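Local atomic coordinates of major capsid protein (Paramecium bursaria Chlorella virus 1, PDB entry 5TIQ), a protein that self-assembles as trimers into the large icosahedral capsid of a chlorella virus and is glycosylated by its host. Residues T57-N62 / V172-T177; N62-T67 / P163-Q168; A310-A315 / L380-C385. All coordinates share one frame; numbering follows the deposited sequence.

Contact 1. Residues T57-N62 / V172-T177; sequences TQISRN and VKLYFT
Thr57 and Leu174 face each other as an antiparallel hydrogen-bonded pair in the four-stranded sheet of the N-terminal jelly-roll domain, where strand 54-58 lies at one margin beside strand 172-178. Both of their backbone amides are satisfied across the pair: Thr57 N donates to Leu174 O at 2.9 Å, and Leu174 N returns a straighter bond to Thr57 O at 2.8 Å (166° at the hydrogen). The ladder runs on to Ile59, whose N reaches Val172 O at 2.9 Å, approaching almost head-on to the carbonyl (175°). A water then links Ile59 O and Val172 N at the end of the ladder, accepting from the latter. Between these bonds, Gln58 and Lys173 form a non-hydrogen-bonded pair whose side chains touch through aliphatic carbon, CB of Gln58 lying 4.0 Å from CG of Lys173. The Thr57 hydroxyl is bonded to Thr44 O, and its OG1 also sits at the edge of the Phe176 ring, near the ring plane. On that buried face Ile59 keeps CG1 beside its own backbone N (chi1 -52°), and the further bend at chi2 brings CD1 of Ile59 to 4.1 Å from CD1 of Leu174.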
loop_
_atom_site.group_PDB
_atom_site.type_symbol
_atom_site.label_atom_id
_atom_site.label_comp_id
_atom_site.label_asym_id
_atom_site.label_seq_id
_atom_site.Cartn_x
_atom_site.Cartn_y
_atom_site.Cartn_z
ATOM N N THR A 57 -9.115 -18.897 -28.262
ATOM C CA THR A 57 -10.348 -18.129 -28.172
ATOM C C THR A 57 -10.271 -16.955 -29.135
ATOM O O THR A 57 -9.287 -16.210 -29.128
ATOM C CB THR A 57 -10.586 -17.620 -26.745
ATOM O OG1 THR A 57 -10.994 -18.707 -25.905
ATOM C CG2 THR A 57 -11.651 -16.541 -26.730
ATOM N N GLN A 58 -11.298 -16.800 -29.964
ATOM C CA GLN A 58 -11.453 -15.618 -30.803
ATOM C C GLN A 58 -12.450 -14.680 -30.134
ATOM O O GLN A 58 -13.621 -15.037 -29.959
ATOM C CB GLN A 58 -11.922 -16.001 -32.206
ATOM C CG GLN A 58 -12.102 -14.824 -33.147
ATOM C CD GLN A 58 -12.540 -15.259 -34.528
ATOM O OE1 GLN A 58 -13.464 -14.691 -35.108
ATOM N NE2 GLN A 58 -11.873 -16.275 -35.065
ATOM N N ILE A 59 -11.983 -13.485 -29.763
ATOM C CA ILE A 59 -12.808 -12.548 -29.006
ATOM C C ILE A 59 -14.031 -12.170 -29.830
ATOM O O ILE A 59 -13.912 -11.702 -30.970
ATOM C CB ILE A 59 -12.000 -11.308 -28.610
ATOM C CG1 ILE A 59 -10.693 -11.702 -27.919
ATOM C CG2 ILE A 59 -12.822 -10.403 -27.708
ATOM C CD1 ILE A 59 -10.883 -12.444 -26.623
ATOM N N SER A 60 -15.214 -12.378 -29.259
ATOM C CA SER A 60 -16.442 -11.982 -29.930
ATOM C C SER A 60 -16.585 -10.461 -29.921
ATOM O O SER A 60 -16.048 -9.762 -29.058
ATOM C CB SER A 60 -17.653 -12.633 -29.260
ATOM O OG SER A 60 -17.734 -12.263 -27.893
ATOM N N ARG A 61 -17.333 -9.952 -30.893
ATOM C CA ARG A 61 -17.442 -8.510 -31.112
ATOM C C ARG A 61 -18.756 -7.971 -30.548
ATOM O O ARG A 61 -19.622 -7.467 -31.261
ATOM C CB ARG A 61 -17.299 -8.196 -32.597
ATOM C CG ARG A 61 -16.010 -8.732 -33.187
ATOM C CD ARG A 61 -15.793 -8.254 -34.604
ATOM N NE ARG A 61 -14.367 -8.193 -34.908
ATOM C CZ ARG A 61 -13.613 -7.118 -34.707
ATOM N NH1 ARG A 61 -14.151 -6.011 -34.213
ATOM N NH2 ARG A 61 -12.322 -7.149 -35.004
ATOM N N ASN A 62 -18.887 -8.090 -29.227
ATOM C CA ASN A 62 -20.085 -7.612 -28.549
ATOM C C ASN A 62 -20.024 -6.116 -28.277
ATOM O O ASN A 62 -21.030 -5.413 -28.425
ATOM C CB ASN A 62 -20.283 -8.379 -27.246
ATOM C CG ASN A 62 -20.292 -9.873 -27.454
ATOM O OD1 ASN A 62 -19.239 -10.507 -27.505
ATOM N ND2 ASN A 62 -21.480 -10.447 -27.579
ATOM N N VAL A 172 -9.101 -10.750 -33.132
ATOM C CA VAL A 172 -8.248 -10.738 -31.949
ATOM C C VAL A 172 -8.401 -12.086 -31.260
ATOM O O VAL A 172 -9.508 -12.462 -30.855
ATOM C CB VAL A 172 -8.613 -9.587 -31.003
ATOM C CG1 VAL A 172 -7.647 -9.537 -29.826
ATOM C CG2 VAL A 172 -8.621 -8.275 -31.762
ATOM N N LYS A 173 -7.298 -12.815 -31.131
ATOM C CA LYS A 173 -7.336 -14.172 -30.614
ATOM C C LYS A 173 -6.344 -14.331 -29.472
ATOM O O LYS A 173 -5.324 -13.638 -29.405
ATOM C CB LYS A 173 -7.040 -15.205 -31.709
ATOM C CG LYS A 173 -8.054 -15.207 -32.844
ATOM C CD LYS A 173 -7.749 -16.299 -33.849
ATOM C CE LYS A 173 -7.924 -17.670 -33.220
ATOM N NZ LYS A 173 -7.728 -18.768 -34.207
ATOM N N LEU A 174 -6.672 -15.245 -28.564
ATOM C CA LEU A 174 -5.798 -15.635 -27.467
ATOM C C LEU A 174 -5.530 -17.128 -27.578
ATOM O O LEU A 174 -6.465 -17.916 -27.744
ATOM C CB LEU A 174 -6.426 -15.304 -26.109
ATOM C CG LEU A 174 -6.572 -13.830 -25.730
ATOM C CD1 LEU A 174 -7.517 -13.686 -24.554
ATOM C CD2 LEU A 174 -5.217 -13.242 -25.386
ATOM N N TYR A 175 -4.260 -17.510 -27.492
ATOM C CA TYR A 175 -3.846 -18.905 -27.567
ATOM C C TYR A 175 -3.279 -19.317 -26.218
ATOM O O TYR A 175 -2.310 -18.718 -25.739
ATOM C CB TYR A 175 -2.817 -19.120 -28.677
ATOM C CG TYR A 175 -3.347 -18.819 -30.058
ATOM C CD1 TYR A 175 -3.270 -17.536 -30.586
ATOM C CD2 TYR A 175 -3.926 -19.814 -30.835
ATOM C CE1 TYR A 175 -3.752 -17.253 -31.846
ATOM C CE2 TYR A 175 -4.413 -19.540 -32.101
ATOM C CZ TYR A 175 -4.323 -18.257 -32.601
ATOM O OH TYR A 175 -4.803 -17.971 -33.856
ATOM N N PHE A 176 -3.894 -20.323 -25.604
ATOM C CA PHE A 176 -3.509 -20.801 -24.287
ATOM C C PHE A 176 -2.856 -22.171 -24.400
ATOM O O PHE A 176 -3.324 -23.034 -25.152
ATOM C CB PHE A 176 -4.726 -20.891 -23.360
ATOM C CG PHE A 176 -5.554 -19.639 -23.317
ATOM C CD1 PHE A 176 -5.271 -18.635 -22.403
ATOM C CD2 PHE A 176 -6.623 -19.469 -24.184
ATOM C CE1 PHE A 176 -6.037 -17.483 -22.358
ATOM C CE2 PHE A 176 -7.391 -18.321 -24.146
ATOM C CZ PHE A 176 -7.098 -17.326 -23.230
ATOM N N THR A 177 -1.779 -22.370 -23.646
ATOM C CA THR A 177 -1.192 -23.687 -23.443
ATOM C C THR A 177 -1.322 -24.028 -21.969
ATOM O O THR A 177 -0.798 -23.303 -21.114
ATOM C CB THR A 177 0.276 -23.727 -23.876
ATOM O OG1 THR A 177 0.386 -23.320 -25.243
ATOM C CG2 THR A 177 0.834 -25.136 -23.729
HETATM O O HOH W 1 -11.981 -10.867 -32.717
#

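Contact 2. Residues N62-T67 / P163-Q168; sequences NGDLIT and PLIALQ
Ile165 meets Asp64 through both backbone and side chain. Its N donates to Asp64 O at 3.1 Å with 165° at the hydrogen, and the donor lies in the carbonyl plane on a lone pair, the C=O...N angle being 140°. Leu164 N lies marginally nearer that oxygen, at 3.0 Å from Asp64 O, but at too poor an angle to bond, so one amide of the turn holds Asp64 O.

The side chain of Ile165 can be followed outward from this bond. CB rests beside Asp64 O and the Asp64 CA. CG2, placed between the backbone N and the carbonyl carbon, approaches the same oxygen to 3.5 Å and also borders CB of Asp64. The other branch has CG1 anti to N (chi1 -171°) and stays extended, which runs CD1 alongside the aspartate until it lies 3.8 Å from OD1 of Asp64. That carboxylate has further polar partners: OD1 forms a salt bridge with Arg215 of helix 212-220, and OD2 accepts from Leu210 N at the end of strand 200-210.

Asp64 and Leu65 both face Ile208 of strand 200-210, a classic beta bulge at the start of strand 65-76 in the N-terminal jelly roll. Opposite them, the chain leaves strand 162-163 in a 3-10 turn, with Ala166 N bonded to Pro163 O. Leu65 lays CD2 obliquely against the proline, 3.7 Å from CB of Pro163; its side chain also packs on Phe26 of the second subunit, so this part of the contact lies at a trimer interface. Ile66 and Leu164 cross at about a right angle, CG2 of Ile66 coming to 3.6 Å from CD1 of Leu164.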
loop_
_atom_site.group_PDB
_atom_site.type_symbol
_atom_site.label_atom_id
_atom_site.label_comp_id
_atom_site.label_asym_id
_atom_site.label_seq_id
_atom_site.Cartn_x
_atom_site.Cartn_y
_atom_site.Cartn_z
ATOM N N ASN A 62 -18.887 -8.090 -29.227
ATOM C CA ASN A 62 -20.085 -7.612 -28.549
ATOM C C ASN A 62 -20.024 -6.116 -28.277
ATOM O O ASN A 62 -21.030 -5.413 -28.425
ATOM C CB ASN A 62 -20.283 -8.379 -27.246
ATOM C CG ASN A 62 -20.292 -9.873 -27.454
ATOM O OD1 ASN A 62 -19.239 -10.507 -27.505
ATOM N ND2 ASN A 62 -21.480 -10.447 -27.579
ATOM N N GLY A 63 -18.860 -5.611 -27.876
ATOM C CA GLY A 63 -18.737 -4.211 -27.528
ATOM C C GLY A 63 -17.766 -3.451 -28.401
ATOM O O GLY A 63 -17.244 -3.990 -29.381
ATOM N N ASP A 64 -17.507 -2.194 -28.043
ATOM C CA ASP A 64 -16.650 -1.325 -28.836
ATOM C C ASP A 64 -15.179 -1.465 -28.461
ATOM O O ASP A 64 -14.314 -1.492 -29.344
ATOM C CB ASP A 64 -17.101 0.128 -28.673
ATOM C CG ASP A 64 -18.576 0.316 -28.971
ATOM O OD1 ASP A 64 -19.034 -0.157 -30.032
ATOM O OD2 ASP A 64 -19.282 0.923 -28.136
ATOM N N LEU A 65 -14.882 -1.545 -27.167
ATOM C CA LEU A 65 -13.527 -1.729 -26.674
ATOM C C LEU A 65 -13.508 -2.917 -25.724
ATOM O O LEU A 65 -14.541 -3.321 -25.188
ATOM C CB LEU A 65 -13.009 -0.480 -25.945
ATOM C CG LEU A 65 -13.422 0.889 -26.480
ATOM C CD1 LEU A 65 -12.997 1.968 -25.508
ATOM C CD2 LEU A 65 -12.831 1.151 -27.852
ATOM N N ILE A 66 -12.322 -3.477 -25.514
ATOM C CA ILE A 66 -12.127 -4.530 -24.524
ATOM C C ILE A 66 -11.006 -4.114 -23.586
ATOM O O ILE A 66 -10.040 -3.464 -24.002
ATOM C CB ILE A 66 -11.823 -5.899 -25.168
ATOM C CG1 ILE A 66 -10.561 -5.828 -26.025
ATOM C CG2 ILE A 66 -13.007 -6.375 -25.982
ATOM C CD1 ILE A 66 -10.169 -7.155 -26.635
ATOM N N THR A 67 -11.141 -4.482 -22.314
ATOM C CA THR A 67 -10.132 -4.150 -21.319
ATOM C C THR A 67 -9.660 -5.401 -20.584
ATOM O O THR A 67 -8.831 -6.153 -21.103
ATOM C CB THR A 67 -10.676 -3.112 -20.333
ATOM O OG1 THR A 67 -11.871 -3.610 -19.722
ATOM C CG2 THR A 67 -10.987 -1.802 -21.049
ATOM N N PRO A 163 -9.519 -1.273 -29.308
ATOM C CA PRO A 163 -10.777 -0.942 -29.990
ATOM C C PRO A 163 -11.200 -1.979 -31.020
ATOM O O PRO A 163 -10.808 -1.897 -32.188
ATOM C CB PRO A 163 -10.464 0.407 -30.647
ATOM C CG PRO A 163 -8.993 0.349 -30.918
ATOM C CD PRO A 163 -8.379 -0.493 -29.827
ATOM N N LEU A 164 -12.018 -2.951 -30.601
ATOM C CA LEU A 164 -12.562 -3.914 -31.552
ATOM C C LEU A 164 -13.342 -3.227 -32.663
ATOM O O LEU A 164 -13.311 -3.679 -33.814
ATOM C CB LEU A 164 -13.464 -4.916 -30.833
ATOM C CG LEU A 164 -12.790 -5.941 -29.926
ATOM C CD1 LEU A 164 -13.802 -6.979 -29.474
ATOM C CD2 LEU A 164 -11.633 -6.602 -30.654
ATOM N N ILE A 165 -14.031 -2.128 -32.344
ATOM C CA ILE A 165 -14.820 -1.408 -33.334
ATOM C C ILE A 165 -13.949 -0.849 -34.452
ATOM O O ILE A 165 -14.442 -0.612 -35.558
ATOM C CB ILE A 165 -15.631 -0.293 -32.640
ATOM C CG1 ILE A 165 -16.628 0.335 -33.617
ATOM C CG2 ILE A 165 -14.701 0.758 -32.061
ATOM C CD1 ILE A 165 -17.363 1.527 -33.055
ATOM N N ALA A 166 -12.660 -0.637 -34.195
ATOM C CA ALA A 166 -11.726 -0.154 -35.204
ATOM C C ALA A 166 -10.913 -1.278 -35.833
ATOM O O ALA A 166 -10.015 -1.004 -36.636
ATOM C CB ALA A 166 -10.789 0.892 -34.599
ATOM N N LEU A 167 -11.208 -2.532 -35.492
ATOM C CA LEU A 167 -10.498 -3.676 -36.052
ATOM C C LEU A 167 -11.458 -4.571 -36.825
ATOM O O LEU A 167 -11.460 -5.793 -36.647
ATOM C CB LEU A 167 -9.802 -4.467 -34.943
ATOM C CG LEU A 167 -8.663 -3.737 -34.231
ATOM C CD1 LEU A 167 -8.229 -4.491 -32.984
ATOM C CD2 LEU A 167 -7.493 -3.543 -35.182
ATOM N N GLN A 168 -12.263 -3.961 -37.698
ATOM C CA GLN A 168 -13.308 -4.686 -38.417
ATOM C C GLN A 168 -12.761 -5.898 -39.163
ATOM O O GLN A 168 -13.386 -6.966 -39.167
ATOM C CB GLN A 168 -14.003 -3.735 -39.393
ATOM C CG GLN A 168 -15.192 -4.321 -40.119
ATOM C CD GLN A 168 -15.728 -3.383 -41.182
ATOM O OE1 GLN A 168 -15.154 -2.323 -41.435
ATOM N NE2 GLN A 168 -16.835 -3.769 -41.811
#

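Contact 3. Residues A310-A315 / L380-C385; sequences AVLDSA and LTYKTC. With HG (mercury (II) ion), chain L.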
loop_
_atom_site.group_PDB
_atom_site.type_symbol
_atom_site.label_atom_id
_atom_site.label_comp_id
_atom_site.label_asym_id
_atom_site.label_seq_id
_atom_site.Cartn_x
_atom_site.Cartn_y
_atom_site.Cartn_z
ATOM N N ALA A 310 19.936 -17.251 -1.980
ATOM C CA ALA A 310 20.059 -16.856 -3.376
ATOM C C ALA A 310 21.459 -17.175 -3.886
ATOM O O ALA A 310 22.435 -17.142 -3.133
ATOM C CB ALA A 310 19.760 -15.367 -3.551
ATOM N N VAL A 311 21.550 -17.478 -5.182
ATOM C CA VAL A 311 22.788 -18.000 -5.751
ATOM C C VAL A 311 23.670 -16.925 -6.383
ATOM O O VAL A 311 24.885 -17.137 -6.506
ATOM C CB VAL A 311 22.484 -19.111 -6.782
ATOM C CG1 VAL A 311 21.944 -18.521 -8.081
ATOM C CG2 VAL A 311 23.719 -19.973 -7.035
ATOM N N LEU A 312 23.107 -15.784 -6.772
ATOM C CA LEU A 312 23.876 -14.765 -7.477
ATOM C C LEU A 312 24.671 -13.930 -6.479
ATOM O O LEU A 312 24.095 -13.330 -5.565
ATOM C CB LEU A 312 22.951 -13.880 -8.310
ATOM C CG LEU A 312 23.642 -12.860 -9.218
ATOM C CD1 LEU A 312 24.486 -13.567 -10.270
ATOM C CD2 LEU A 312 22.621 -11.940 -9.871
ATOM N N ASP A 313 25.991 -13.890 -6.654
ATOM C CA ASP A 313 26.855 -13.084 -5.798
ATOM C C ASP A 313 26.980 -11.651 -6.301
ATOM O O ASP A 313 26.834 -10.702 -5.524
ATOM C CB ASP A 313 28.245 -13.719 -5.691
ATOM C CG ASP A 313 29.242 -12.826 -4.967
ATOM O OD1 ASP A 313 28.912 -12.314 -3.876
ATOM O OD2 ASP A 313 30.362 -12.639 -5.490
ATOM N N SER A 314 27.260 -11.479 -7.590
ATOM C CA SER A 314 27.431 -10.153 -8.159
ATOM C C SER A 314 27.053 -10.198 -9.631
ATOM O O SER A 314 26.996 -11.266 -10.242
ATOM C CB SER A 314 28.868 -9.652 -7.984
ATOM O OG SER A 314 29.758 -10.340 -8.846
ATOM N N ALA A 315 26.800 -9.021 -10.199
ATOM C CA ALA A 315 26.403 -8.936 -11.596
ATOM C C ALA A 315 26.640 -7.526 -12.112
ATOM O O ALA A 315 26.645 -6.558 -11.346
ATOM C CB ALA A 315 24.935 -9.329 -11.791
ATOM N N LEU A 380 27.845 -12.424 -14.835
ATOM C CA LEU A 380 27.384 -13.010 -13.586
ATOM C C LEU A 380 28.534 -13.675 -12.846
ATOM O O LEU A 380 29.402 -14.305 -13.459
ATOM C CB LEU A 380 26.279 -14.039 -13.840
ATOM C CG LEU A 380 25.055 -13.519 -14.590
ATOM C CD1 LEU A 380 24.072 -14.644 -14.858
ATOM C CD2 LEU A 380 24.395 -12.403 -13.793
ATOM N N THR A 381 28.526 -13.529 -11.524
ATOM C CA THR A 381 29.423 -14.251 -10.634
ATOM C C THR A 381 28.573 -14.881 -9.544
ATOM O O THR A 381 27.752 -14.197 -8.925
ATOM C CB THR A 381 30.483 -13.329 -10.021
ATOM O OG1 THR A 381 31.299 -12.778 -11.060
ATOM C CG2 THR A 381 31.368 -14.104 -9.055
ATOM N N TYR A 382 28.761 -16.175 -9.317
ATOM C CA TYR A 382 27.915 -16.934 -8.409
ATOM C C TYR A 382 28.602 -17.135 -7.066
ATOM O O TYR A 382 29.833 -17.160 -6.969
ATOM C CB TYR A 382 27.546 -18.289 -9.020
ATOM C CG TYR A 382 26.745 -18.166 -10.295
ATOM C CD1 TYR A 382 25.401 -17.822 -10.258
ATOM C CD2 TYR A 382 27.333 -18.382 -11.534
ATOM C CE1 TYR A 382 24.663 -17.702 -11.417
ATOM C CE2 TYR A 382 26.600 -18.266 -12.701
ATOM C CZ TYR A 382 25.266 -17.924 -12.633
ATOM O OH TYR A 382 24.526 -17.801 -13.786
ATOM N N LYS A 383 27.787 -17.262 -6.022
ATOM C CA LYS A 383 28.311 -17.579 -4.706
ATOM C C LYS A 383 28.893 -18.990 -4.691
ATOM O O LYS A 383 28.588 -19.833 -5.541
ATOM C CB LYS A 383 27.220 -17.456 -3.645
ATOM C CG LYS A 383 26.571 -16.084 -3.568
ATOM C CD LYS A 383 25.454 -16.069 -2.538
ATOM C CE LYS A 383 24.715 -14.744 -2.529
ATOM N NZ LYS A 383 23.603 -14.753 -1.543
ATOM N N THR A 384 29.745 -19.242 -3.703
ATOM C CA THR A 384 30.315 -20.570 -3.493
ATOM C C THR A 384 29.314 -21.386 -2.686
ATOM O O THR A 384 29.163 -21.186 -1.479
ATOM C CB THR A 384 31.658 -20.469 -2.780
ATOM O OG1 THR A 384 32.544 -19.648 -3.549
ATOM C CG2 THR A 384 32.274 -21.847 -2.611
ATOM N N CYS A 385 28.622 -22.311 -3.354
ATOM C CA CYS A 385 27.579 -23.115 -2.715
ATOM C C CYS A 385 28.228 -24.220 -1.881
ATOM O O CYS A 385 28.232 -25.402 -2.232
ATOM C CB CYS A 385 26.629 -23.685 -3.759
ATOM S SG CYS A 385 27.449 -24.278 -5.258
HETATM HG HG HG L . 27.657 -26.848 -4.569
HETATM O O HOH W 2 30.245 -9.966 -11.987
#
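Lys383 sets CG beside its own backbone N (chi1 -58°) and then runs fully extended, a shape that carries its chain along the backbone of Ala310, Val311 and Leu312. Asp313 has its carboxylate anti to N (chi1 172°), which directs OD2 alongside CG2 of Thr381; CB of Asp313 lies 3.6 Å from CG of Lys383. These groups meet at a classic beta bulge between antiparallel strands 312-319 and 376-387 of the C-terminal jelly-roll domain. Asp313 and Ser314 both face Thr381, and the register shifts by one between Leu312 and Ser314.

The bulge is evident in the bonding of Thr381 O, which accepts two amides: Asp313 N at 2.9 Å, in the carbonyl plane but the more bent of the two at the hydrogen, and Ser314 N at 3.1 Å, straighter but tilted from that plane. Thr381 N donates in return to Ser314 O. On the far side of the bulge Lys383 N reaches Val311 O at 2.9 Å. The ammonium group ends over the plane of the Ala310 carbonyl, 43° out of it, with NZ 3.1 Å from Ala310 O; its salt bridge to Glu307 supplies a second partner. The Asp313 carboxylate is likewise engaged, by Lys329 and Gln245.

Leu312 and Leu380 cross at about a right angle, with Leu312 CD1 against Leu380 CD2, a methyl that also touches CB of Ala315. Phe265 of strand 257-266 packs on both leucines. Nearby, Val311 O lies at the edge of the Tyr382 ring, in its plane. On the Thr381 side a water joins the hydroxyls of Ser314 and Thr381. At the end of 380-385, Cys385 binds a mercury ion through its carbonyl O and, at 2.7 Å, through SG.

In the fold
Contacts 1 and 2 adjoin in the N-terminal domain, their centres about 12 Å apart, and share Asn62 where the chain passes from strand 54-58 toward strand 65-76. Between them, Arg61 of 57-62 reaches Leu164 O of 163-168 in a probable hydrogen bond through NH1, while CG2 of Val172 packs 3.6 Å from CD2 of Leu164. In sequence, both segments of contact 2 fall between Thr57 and Thr177. Contact 3 belongs to the C-terminal jelly roll, across the chain's centre from the other two: its centre is about 42 Å from that of contact 1 and 48 Å from that of contact 2. The Lys383 side chain of contact 3 is about 11 Å from a bound glucose.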